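Local coordinates for aminoglycoside N(6')acetyltransferase (Legionella pneumophila subsp. pneumophila, PDB 3F5B), which probably transfers an acetyl group from acetyl coenzyme A to an amine, perhaps the 6'-amino group of aminoglycoside antibiotics, at residues E26-W31 / H66-D71; L99-L104 / V113-E118; I107-S112 / A141-K146. All coordinates share one frame; numbering follows the deposited sequence.

Interaction 1: E26-W31 / H66-D71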
loop_
_atom_site.group_PDB
_atom_site.type_symbol
_atom_site.label_atom_id
_atom_site.label_comp_id
_atom_site.label_asym_id
_atom_site.label_seq_id
_atom_site.Cartn_x
_atom_site.Cartn_y
_atom_site.Cartn_z
ATOM N N GLU A 26 2.806 -18.285 4.469
ATOM C CA GLU A 26 2.865 -19.036 3.232
ATOM C C GLU A 26 1.856 -18.528 2.204
ATOM O O GLU A 26 2.183 -18.445 1.020
ATOM C CB GLU A 26 2.756 -20.546 3.492
ATOM C CG GLU A 26 3.895 -21.012 4.417
ATOM C CD GLU A 26 4.144 -22.485 4.399
ATOM O OE1 GLU A 26 3.198 -23.282 4.109
ATOM O OE2 GLU A 26 5.298 -22.847 4.690
ATOM N N LEU A 27 0.661 -18.138 2.663
ATOM C CA LEU A 27 -0.338 -17.499 1.776
ATOM C C LEU A 27 0.233 -16.314 1.000
ATOM O O LEU A 27 0.092 -16.224 -0.241
ATOM C CB LEU A 27 -1.592 -17.069 2.560
ATOM C CG LEU A 27 -2.635 -16.198 1.827
ATOM C CD1 LEU A 27 -3.325 -16.958 0.726
ATOM C CD2 LEU A 27 -3.670 -15.618 2.792
ATOM N N VAL A 28 0.857 -15.387 1.734
ATOM C CA VAL A 28 1.396 -14.180 1.131
ATOM C C VAL A 28 2.626 -14.519 0.281
ATOM O O VAL A 28 2.804 -13.975 -0.816
ATOM C CB VAL A 28 1.717 -13.109 2.196
ATOM C CG1 VAL A 28 2.520 -11.952 1.607
ATOM C CG2 VAL A 28 0.399 -12.601 2.831
ATOM N N LEU A 29 3.471 -15.430 0.765
ATOM C CA LEU A 29 4.592 -15.883 -0.070
ATOM C C LEU A 29 4.153 -16.420 -1.465
ATOM O O LEU A 29 4.774 -16.103 -2.502
ATOM C CB LEU A 29 5.474 -16.885 0.688
ATOM C CG LEU A 29 6.467 -16.267 1.696
ATOM C CD1 LEU A 29 7.100 -17.392 2.508
ATOM C CD2 LEU A 29 7.558 -15.431 1.015
ATOM N N GLY A 30 3.077 -17.198 -1.497
ATOM C CA GLY A 30 2.549 -17.695 -2.765
ATOM C C GLY A 30 2.086 -16.511 -3.602
ATOM O O GLY A 30 2.421 -16.405 -4.793
ATOM N N TRP A 31 1.340 -15.617 -2.961
ATOM C CA TRP A 31 0.780 -14.436 -3.611
ATOM C C TRP A 31 1.832 -13.651 -4.398
ATOM O O TRP A 31 1.615 -13.287 -5.539
ATOM C CB TRP A 31 0.175 -13.495 -2.575
ATOM C CG TRP A 31 -1.244 -13.806 -2.171
ATOM C CD1 TRP A 31 -2.083 -14.761 -2.711
ATOM C CD2 TRP A 31 -1.997 -13.130 -1.174
ATOM N NE1 TRP A 31 -3.304 -14.711 -2.095
ATOM C CE2 TRP A 31 -3.286 -13.701 -1.162
ATOM C CE3 TRP A 31 -1.719 -12.061 -0.310
ATOM C CZ2 TRP A 31 -4.291 -13.276 -0.266
ATOM C CZ3 TRP A 31 -2.710 -11.631 0.565
ATOM C CH2 TRP A 31 -3.989 -12.246 0.582
ATOM N N HIS A 66 3.621 -4.963 7.974
ATOM C CA HIS A 66 3.088 -5.832 6.917
ATOM C C HIS A 66 1.642 -6.178 7.278
ATOM O O HIS A 66 1.374 -6.589 8.420
ATOM C CB HIS A 66 3.957 -7.076 6.785
ATOM C CG HIS A 66 5.346 -6.767 6.298
ATOM N ND1 HIS A 66 5.745 -7.004 5.000
ATOM C CD2 HIS A 66 6.392 -6.162 6.911
ATOM C CE1 HIS A 66 6.999 -6.597 4.850
ATOM N NE2 HIS A 66 7.411 -6.080 5.994
ATOM N N TRP A 67 0.746 -5.976 6.317
ATOM C CA TRP A 67 -0.692 -6.073 6.520
ATOM C C TRP A 67 -1.336 -7.013 5.509
ATOM O O TRP A 67 -0.788 -7.278 4.407
ATOM C CB TRP A 67 -1.387 -4.704 6.327
ATOM C CG TRP A 67 -0.859 -3.569 7.117
ATOM C CD1 TRP A 67 0.217 -2.774 6.809
ATOM C CD2 TRP A 67 -1.397 -3.066 8.333
ATOM N NE1 TRP A 67 0.364 -1.773 7.768
ATOM C CE2 TRP A 67 -0.612 -1.941 8.713
ATOM C CE3 TRP A 67 -2.484 -3.444 9.146
ATOM C CZ2 TRP A 67 -0.866 -1.209 9.883
ATOM C CZ3 TRP A 67 -2.748 -2.693 10.291
ATOM C CH2 TRP A 67 -1.946 -1.588 10.648
ATOM N N ILE A 68 -2.531 -7.478 5.885
ATOM C CA ILE A 68 -3.378 -8.300 5.016
ATOM C C ILE A 68 -4.794 -7.685 5.040
ATOM O O ILE A 68 -5.274 -7.268 6.101
ATOM C CB ILE A 68 -3.316 -9.828 5.421
ATOM C CG1 ILE A 68 -4.128 -10.742 4.472
ATOM C CG2 ILE A 68 -3.712 -10.086 6.888
ATOM C CD1 ILE A 68 -3.643 -12.228 4.586
ATOM N N ALA A 69 -5.438 -7.618 3.877
ATOM C CA ALA A 69 -6.821 -7.106 3.757
ATOM C C ALA A 69 -7.755 -8.275 3.578
ATOM O O ALA A 69 -7.446 -9.195 2.794
ATOM C CB ALA A 69 -6.930 -6.185 2.549
ATOM N N TYR A 70 -8.910 -8.221 4.255
ATOM C CA TYR A 70 -9.918 -9.270 4.210
ATOM C C TYR A 70 -11.239 -8.723 3.668
ATOM O O TYR A 70 -11.593 -7.583 3.952
ATOM C CB TYR A 70 -10.189 -9.815 5.622
ATOM C CG TYR A 70 -9.178 -10.839 6.049
ATOM C CD1 TYR A 70 -7.914 -10.453 6.515
ATOM C CD2 TYR A 70 -9.465 -12.191 5.949
ATOM C CE1 TYR A 70 -6.961 -11.413 6.896
ATOM C CE2 TYR A 70 -8.533 -13.153 6.318
ATOM C CZ TYR A 70 -7.288 -12.753 6.790
ATOM O OH TYR A 70 -6.389 -13.731 7.149
ATOM N N ASP A 71 -11.948 -9.556 2.904
ATOM C CA ASP A 71 -13.328 -9.288 2.529
ATOM C C ASP A 71 -14.108 -10.393 3.260
ATOM O O ASP A 71 -14.121 -11.539 2.816
ATOM C CB ASP A 71 -13.470 -9.400 1.015
ATOM C CG ASP A 71 -14.894 -9.186 0.537
ATOM O OD1 ASP A 71 -15.661 -8.440 1.203
ATOM O OD2 ASP A 71 -15.226 -9.763 -0.512
#
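This is a buried, wholly apolar helix-on-sheet contact, in which Leu27, Val28 and Trp31 of helix 25-31 close around one strand residue, Ile68. The helix segment runs nearly at right angles to the strand segment, at 88°, with 11.0 Å between their axes, a gap that side chains from both segments fill. Ile68 extends CG1 anti to its backbone N (chi1 -176°), a straight reach that carries CD1 to the helix. That methyl meets Leu27 CD2 at 3.8 Å and the six-membered end of the indole, Trp31 CH2, at 4.0 Å; both neighbours lie across the isoleucine at about a right angle. Val28 CG2 touches the same Ile68 CD1 more loosely, at 4.4 Å.

In the GNAT fold the first helices follow the edge strand and pack on the sheet before the chain enters the second strand, here 65-71, and this contact is one such seam. Leu27 and Trp31 stand one helical turn apart, and Leu27 CG rests 3.9 Å above one face of the indole, toward its rim, which helps hold the large ring against rotation. Beta-branched Ile68 suits a strand, while the indole is long enough to set its six-membered ring against Ile68 CD1 and also pack on Cys102. Met20 and Pro75 add to the apolar surroundings of Ile68, and Leu53 of helix 43-57 packs on Val28.

Interaction 2: L99-L104 / V113-E118. With CHX (cyclohexane), chain D.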
loop_
_atom_site.group_PDB
_atom_site.type_symbol
_atom_site.label_atom_id
_atom_site.label_comp_id
_atom_site.label_asym_id
_atom_site.label_seq_id
_atom_site.Cartn_x
_atom_site.Cartn_y
_atom_site.Cartn_z
ATOM N N LEU A 99 1.199 -1.645 -2.002
ATOM C CA LEU A 99 0.084 -2.586 -1.963
ATOM C C LEU A 99 0.055 -3.526 -3.156
ATOM O O LEU A 99 0.496 -3.165 -4.266
ATOM C CB LEU A 99 -1.246 -1.852 -1.787
ATOM C CG LEU A 99 -1.704 -0.959 -2.927
ATOM C CD1 LEU A 99 -2.733 -1.714 -3.772
ATOM C CD2 LEU A 99 -2.322 0.357 -2.426
ATOM N N PHE A 100 -0.505 -4.703 -2.908
ATOM C CA PHE A 100 -0.550 -5.783 -3.853
ATOM C C PHE A 100 -1.913 -6.444 -3.755
ATOM O O PHE A 100 -2.248 -7.068 -2.722
ATOM C CB PHE A 100 0.567 -6.796 -3.531
ATOM C CG PHE A 100 1.939 -6.163 -3.412
ATOM C CD1 PHE A 100 2.742 -5.987 -4.551
ATOM C CD2 PHE A 100 2.421 -5.740 -2.179
ATOM C CE1 PHE A 100 3.998 -5.384 -4.467
ATOM C CE2 PHE A 100 3.691 -5.131 -2.075
ATOM C CZ PHE A 100 4.485 -4.965 -3.239
ATOM N N ILE A 101 -2.723 -6.289 -4.803
ATOM C CA ILE A 101 -3.985 -7.006 -4.849
ATOM C C ILE A 101 -3.672 -8.381 -5.443
ATOM O O ILE A 101 -3.415 -8.496 -6.640
ATOM C CB ILE A 101 -5.097 -6.315 -5.734
ATOM C CG1 ILE A 101 -5.257 -4.830 -5.438
ATOM C CG2 ILE A 101 -6.445 -7.099 -5.631
ATOM C CD1 ILE A 101 -5.512 -4.488 -4.017
ATOM N N CYS A 102 -3.748 -9.406 -4.609
ATOM C CA CYS A 102 -3.200 -10.703 -4.939
ATOM C C CYS A 102 -4.196 -11.730 -5.453
ATOM O O CYS A 102 -3.777 -12.763 -5.974
ATOM C CB CYS A 102 -2.475 -11.256 -3.710
ATOM S SG CYS A 102 -1.087 -10.158 -3.251
ATOM N N ARG A 103 -5.492 -11.459 -5.289
ATOM C CA ARG A 103 -6.538 -12.304 -5.892
ATOM C C ARG A 103 -7.035 -11.625 -7.157
ATOM O O ARG A 103 -7.423 -10.451 -7.113
ATOM C CB ARG A 103 -7.720 -12.494 -4.928
ATOM C CG ARG A 103 -7.509 -13.499 -3.807
ATOM C CD ARG A 103 -8.829 -13.696 -3.040
ATOM N NE ARG A 103 -9.903 -14.257 -3.887
ATOM C CZ ARG A 103 -10.418 -15.470 -3.736
ATOM N NH1 ARG A 103 -9.963 -16.263 -2.780
ATOM N NH2 ARG A 103 -11.394 -15.891 -4.524
ATOM N N LEU A 104 -7.034 -12.348 -8.285
ATOM C CA LEU A 104 -7.470 -11.747 -9.550
ATOM C C LEU A 104 -8.915 -11.251 -9.532
ATOM O O LEU A 104 -9.247 -10.297 -10.224
ATOM C CB LEU A 104 -7.264 -12.693 -10.754
ATOM C CG LEU A 104 -5.811 -12.905 -11.196
ATOM C CD1 LEU A 104 -5.750 -13.985 -12.272
ATOM C CD2 LEU A 104 -5.196 -11.615 -11.698
ATOM N N VAL A 113 -9.770 1.311 -5.229
ATOM C CA VAL A 113 -9.892 2.638 -4.668
ATOM C C VAL A 113 -10.596 2.530 -3.312
ATOM O O VAL A 113 -10.181 3.141 -2.319
ATOM C CB VAL A 113 -10.630 3.616 -5.637
ATOM C CG1 VAL A 113 -10.949 4.937 -4.929
ATOM C CG2 VAL A 113 -9.760 3.883 -6.882
ATOM N N GLN A 114 -11.650 1.732 -3.256
ATOM C CA GLN A 114 -12.372 1.599 -2.015
ATOM C C GLN A 114 -11.441 0.984 -0.968
ATOM O O GLN A 114 -11.426 1.401 0.171
ATOM C CB GLN A 114 -13.614 0.730 -2.193
ATOM C CG GLN A 114 -14.445 0.598 -0.897
ATOM C CD GLN A 114 -15.699 -0.233 -1.086
ATOM O OE1 GLN A 114 -16.135 -0.451 -2.216
ATOM N NE2 GLN A 114 -16.293 -0.699 0.023
HETATM N N MSE A 115 -10.693 -0.029 -1.350
HETATM C CA MSE A 115 -9.786 -0.669 -0.373
HETATM C C MSE A 115 -8.730 0.310 0.135
HETATM O O MSE A 115 -8.436 0.353 1.354
HETATM C CB MSE A 115 -9.115 -1.910 -0.954
HETATM C CG MSE A 115 -8.392 -2.768 0.119
HETATM SE SE MSE A 115 -6.780 -3.569 -0.637
HETATM C CE MSE A 115 -5.849 -1.932 -0.971
ATOM N N ILE A 116 -8.148 1.073 -0.797
ATOM C CA ILE A 116 -7.171 2.086 -0.423
ATOM C C ILE A 116 -7.785 3.052 0.595
ATOM O O ILE A 116 -7.203 3.286 1.667
ATOM C CB ILE A 116 -6.635 2.870 -1.672
ATOM C CG1 ILE A 116 -5.734 1.968 -2.538
ATOM C CG2 ILE A 116 -5.950 4.181 -1.229
ATOM C CD1 ILE A 116 -5.456 2.498 -3.938
ATOM N N HIS A 117 -8.961 3.594 0.276
ATOM C CA HIS A 117 -9.607 4.553 1.172
ATOM C C HIS A 117 -9.953 3.951 2.526
ATOM O O HIS A 117 -9.699 4.568 3.577
ATOM C CB HIS A 117 -10.847 5.179 0.560
ATOM C CG HIS A 117 -10.549 6.095 -0.589
ATOM N ND1 HIS A 117 -11.539 6.616 -1.385
ATOM C CD2 HIS A 117 -9.376 6.547 -1.094
ATOM C CE1 HIS A 117 -10.993 7.370 -2.325
ATOM N NE2 HIS A 117 -9.681 7.355 -2.162
ATOM N N GLU A 118 -10.500 2.746 2.514
ATOM C CA GLU A 118 -10.825 2.103 3.801
ATOM C C GLU A 118 -9.583 1.776 4.630
ATOM O O GLU A 118 -9.600 1.859 5.857
ATOM C CB GLU A 118 -11.659 0.847 3.563
ATOM C CG GLU A 118 -13.090 1.153 3.060
ATOM C CD GLU A 118 -13.940 -0.114 2.980
ATOM O OE1 GLU A 118 -13.391 -1.176 3.314
ATOM O OE2 GLU A 118 -15.137 -0.060 2.582
HETATM C C1 CHX D . 3.957 -1.806 -6.880
HETATM C C2 CHX D . 2.990 -2.227 -5.770
HETATM C C3 CHX D . 3.019 -1.242 -4.594
HETATM C C4 CHX D . 2.496 0.138 -5.009
HETATM C C5 CHX D . 2.808 0.481 -6.478
HETATM C C6 CHX D . 4.017 -0.276 -7.061
#
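Leu99 and Ile101 of strand 94-101 pack against Met115 and Ile116 of helix 109-123 in a contact of buried, purely apolar side chains. The strand and helix segments run at 140° to each other, their axes 11.1 Å apart. Leu99 CD2 lies 3.8 Å from Ile116 CG1, the two side chains crossing at about a right angle, while Leu99 CD1 passes the terminal methyl of Met115, with 4.2 Å between CD1 and CE. Ile101 instead meets Met115, present as selenomethionine, tip to tip, with Ile101 CD1 3.7 Å from Met115 SE. The Met115 chain is bent at both its second and third torsions, a flexibility that lets SE and CE fit between the two branched strand residues and also lie against Phe76, Ala77 and Leu79 of the adjoining strand.

Strand, helix and the following strand 129-132 make a right-handed beta-alpha-beta crossover, the central unit of the GNAT fold, where acetyl coenzyme A is bound in relatives. Alternation along the strand turns Phe100 to the opposite side of the sheet, where one face of its ring lies toward a bound cyclohexane; Phe100 CE1 is 3.6 Å from C2 of that molecule. The carbonyl Leu99 O comes even nearer, 3.1 Å from C2.

Among side chains, a hydrogen bond runs along the helix: Gln114 NE2 donates an almost straight bond (178°) to Glu118 OE2, 2.9 Å away and one turn on, leaving in its own amide plane but arriving from above the carboxylate plane. Backbone N-H groups of Arg14 and Phe15 donate hydrogen bonds to OE2 and OE1, respectively, of this buried carboxylate, probably helping it to remain ionised.

Interaction 3: I107-S112 / A141-K146. With CHX (cyclohexane), chain D; EDO (1,2-ethanediol), chain I.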
loop_
_atom_site.group_PDB
_atom_site.type_symbol
_atom_site.label_atom_id
_atom_site.label_comp_id
_atom_site.label_asym_id
_atom_site.label_seq_id
_atom_site.Cartn_x
_atom_site.Cartn_y
_atom_site.Cartn_z
ATOM N N ILE A 107 -9.334 -7.297 -8.425
ATOM C CA ILE A 107 -8.465 -6.301 -9.072
ATOM C C ILE A 107 -9.179 -5.055 -9.650
ATOM O O ILE A 107 -8.526 -4.119 -10.166
ATOM C CB ILE A 107 -7.639 -7.027 -10.166
ATOM C CG1 ILE A 107 -6.156 -6.855 -9.916
ATOM C CG2 ILE A 107 -8.161 -6.785 -11.599
ATOM C CD1 ILE A 107 -5.602 -8.031 -9.219
ATOM N N GLY A 108 -10.502 -5.033 -9.516
ATOM C CA GLY A 108 -11.327 -3.962 -10.060
ATOM C C GLY A 108 -10.793 -2.617 -9.616
ATOM O O GLY A 108 -10.382 -2.462 -8.479
ATOM N N LYS A 109 -10.818 -1.634 -10.511
ATOM C CA LYS A 109 -10.277 -0.323 -10.173
ATOM C C LYS A 109 -11.101 0.310 -9.056
ATOM O O LYS A 109 -10.542 0.836 -8.098
ATOM C CB LYS A 109 -10.239 0.579 -11.409
ATOM C CG LYS A 109 -9.269 0.096 -12.485
ATOM C CD LYS A 109 -9.264 1.069 -13.663
ATOM C CE LYS A 109 -9.919 0.526 -14.899
ATOM N NZ LYS A 109 -11.246 -0.078 -14.632
ATOM N N GLY A 110 -12.426 0.245 -9.167
ATOM C CA GLY A 110 -13.300 0.845 -8.151
ATOM C C GLY A 110 -13.136 0.150 -6.800
ATOM O O GLY A 110 -13.100 0.801 -5.749
ATOM N N LEU A 111 -13.020 -1.169 -6.829
ATOM C CA LEU A 111 -12.717 -1.930 -5.618
ATOM C C LEU A 111 -11.358 -1.553 -4.988
ATOM O O LEU A 111 -11.235 -1.485 -3.756
ATOM C CB LEU A 111 -12.722 -3.425 -5.923
ATOM C CG LEU A 111 -12.665 -4.342 -4.695
ATOM C CD1 LEU A 111 -13.368 -5.685 -4.961
ATOM C CD2 LEU A 111 -11.203 -4.575 -4.257
ATOM N N SER A 112 -10.337 -1.371 -5.826
ATOM C CA SER A 112 -9.001 -1.010 -5.324
ATOM C C SER A 112 -9.030 0.363 -4.646
ATOM O O SER A 112 -8.420 0.545 -3.606
ATOM C CB SER A 112 -7.977 -1.000 -6.452
ATOM O OG SER A 112 -7.843 -2.310 -6.983
ATOM N N ALA A 141 -1.763 0.909 -12.193
ATOM C CA ALA A 141 -1.556 1.374 -10.814
ATOM C C ALA A 141 -1.629 2.904 -10.727
ATOM O O ALA A 141 -2.337 3.454 -9.878
ATOM C CB ALA A 141 -0.212 0.859 -10.286
ATOM N N VAL A 142 -0.932 3.590 -11.647
ATOM C CA VAL A 142 -0.915 5.050 -11.664
ATOM C C VAL A 142 -2.358 5.550 -11.770
ATOM O O VAL A 142 -2.768 6.500 -11.082
ATOM C CB VAL A 142 -0.068 5.585 -12.880
ATOM C CG1 VAL A 142 -0.324 7.061 -13.169
ATOM C CG2 VAL A 142 1.431 5.299 -12.688
ATOM N N HIS A 143 -3.112 4.918 -12.668
ATOM C CA HIS A 143 -4.507 5.278 -12.909
ATOM C C HIS A 143 -5.399 5.068 -11.669
ATOM O O HIS A 143 -6.167 5.952 -11.260
ATOM C CB HIS A 143 -5.059 4.480 -14.095
ATOM C CG HIS A 143 -6.492 4.785 -14.385
ATOM N ND1 HIS A 143 -6.876 5.852 -15.167
ATOM C CD2 HIS A 143 -7.634 4.203 -13.951
ATOM C CE1 HIS A 143 -8.195 5.890 -15.234
ATOM N NE2 HIS A 143 -8.677 4.905 -14.503
ATOM N N VAL A 144 -5.308 3.887 -11.083
ATOM C CA VAL A 144 -6.026 3.625 -9.816
ATOM C C VAL A 144 -5.630 4.617 -8.724
ATOM O O VAL A 144 -6.483 5.161 -8.036
ATOM C CB VAL A 144 -5.772 2.179 -9.343
ATOM C CG1 VAL A 144 -6.208 1.985 -7.913
ATOM C CG2 VAL A 144 -6.422 1.172 -10.323
ATOM N N TYR A 145 -4.342 4.878 -8.545
ATOM C CA TYR A 145 -3.969 5.783 -7.441
ATOM C C TYR A 145 -4.496 7.180 -7.721
ATOM O O TYR A 145 -4.979 7.851 -6.814
ATOM C CB TYR A 145 -2.451 5.810 -7.201
ATOM C CG TYR A 145 -1.880 4.439 -6.935
ATOM C CD1 TYR A 145 -2.686 3.417 -6.431
ATOM C CD2 TYR A 145 -0.550 4.162 -7.197
ATOM C CE1 TYR A 145 -2.184 2.160 -6.190
ATOM C CE2 TYR A 145 -0.030 2.893 -6.945
ATOM C CZ TYR A 145 -0.857 1.908 -6.451
ATOM O OH TYR A 145 -0.375 0.663 -6.201
ATOM N N LYS A 146 -4.426 7.628 -8.981
ATOM C CA LYS A 146 -5.023 8.923 -9.322
ATOM C C LYS A 146 -6.528 8.943 -8.999
ATOM O O LYS A 146 -7.039 9.945 -8.483
ATOM C CB LYS A 146 -4.799 9.311 -10.798
ATOM C CG LYS A 146 -3.389 9.832 -11.099
ATOM C CD LYS A 146 -3.340 10.644 -12.386
ATOM C CE LYS A 146 -2.975 9.775 -13.544
ATOM N NZ LYS A 146 -2.746 10.625 -14.735
HETATM C C1 CHX D . 3.957 -1.806 -6.880
HETATM C C2 CHX D . 2.990 -2.227 -5.770
HETATM C C3 CHX D . 3.019 -1.242 -4.594
HETATM C C4 CHX D . 2.496 0.138 -5.009
HETATM C C5 CHX D . 2.808 0.481 -6.478
HETATM C C6 CHX D . 4.017 -0.276 -7.061
HETATM C C1 EDO I . -3.287 -1.199 -9.549
HETATM O O1 EDO I . -3.542 -2.067 -10.677
HETATM C C2 EDO I . -3.103 -2.017 -8.272
HETATM O O2 EDO I . -1.952 -1.586 -7.521
#
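Gly108 O is gripped twice by Ser112, the residue whose CB also packs on the facing helix 139-148. The backbone Ser112 N donates to Gly108 O over 2.9 Å as in a regular helical turn, and Ser112 OG adds a second bond of 3.0 Å to that oxygen, from the other face of the carbonyl plane. Having OG anti to the carbonyl carbon, beside the backbone N (chi1 -64°), lets the hydroxyl fold back on its own helix. Its polarity is thereby met inside the protein, and Ser112 CB lies 3.8 Å from Val144 CG1.

Gly108 is the N-cap of helix 109-123. In GNAT enzymes a glycine-rich turn here typically binds the pyrophosphate of coenzyme A, and Gly108 and Gly110 are consistent with that pattern, although no cofactor is bound here. Lys109, between them, lays its aliphatic chain obliquely across the facing helix: CG is 3.7 Å from Val144 CG2, and CD is 3.5 Å from His143 CD2. Compact, branched Val144 thus uses one methyl on each neighbour, CG2 on the Lys109 stem and CG1 on Ser112 CB.

A 1,2-ethanediol molecule, probably from the crystallisation liquor, lies beside Val144 and Ala141 and is also hydrogen-bonded to Arg140. Its O2 makes a weak hydrogen bond of 3.0 Å to Tyr145 OH. The tyrosine brings this hydroxyl into the cyclohexane pocket, with OH 3.2 Å from cyclohexane C4 and the ring presenting its edge to C5.

From the N terminus, interaction 1 comes first: helix 25-31 meets strand 65-71 after a largely helical excursion of 34 residues, and so closes before the others open. Interaction 2 then opens on strand 94-101, but interaction 3 opens at 107-112 before interaction 2 closes at 113-118, so these two cross along the chain. Both draw on helix 109-123, which interaction 2 sets on the sheet and interaction 3 joins to helix 139-148; both also border the cyclohexane. Interactions 1 and 2 reach the same sheet and touch at two places, Trp31 on Cys102 and Ala69 on Met115, whereas interactions 1 and 3 stay about 6 Å apart at their nearest atoms.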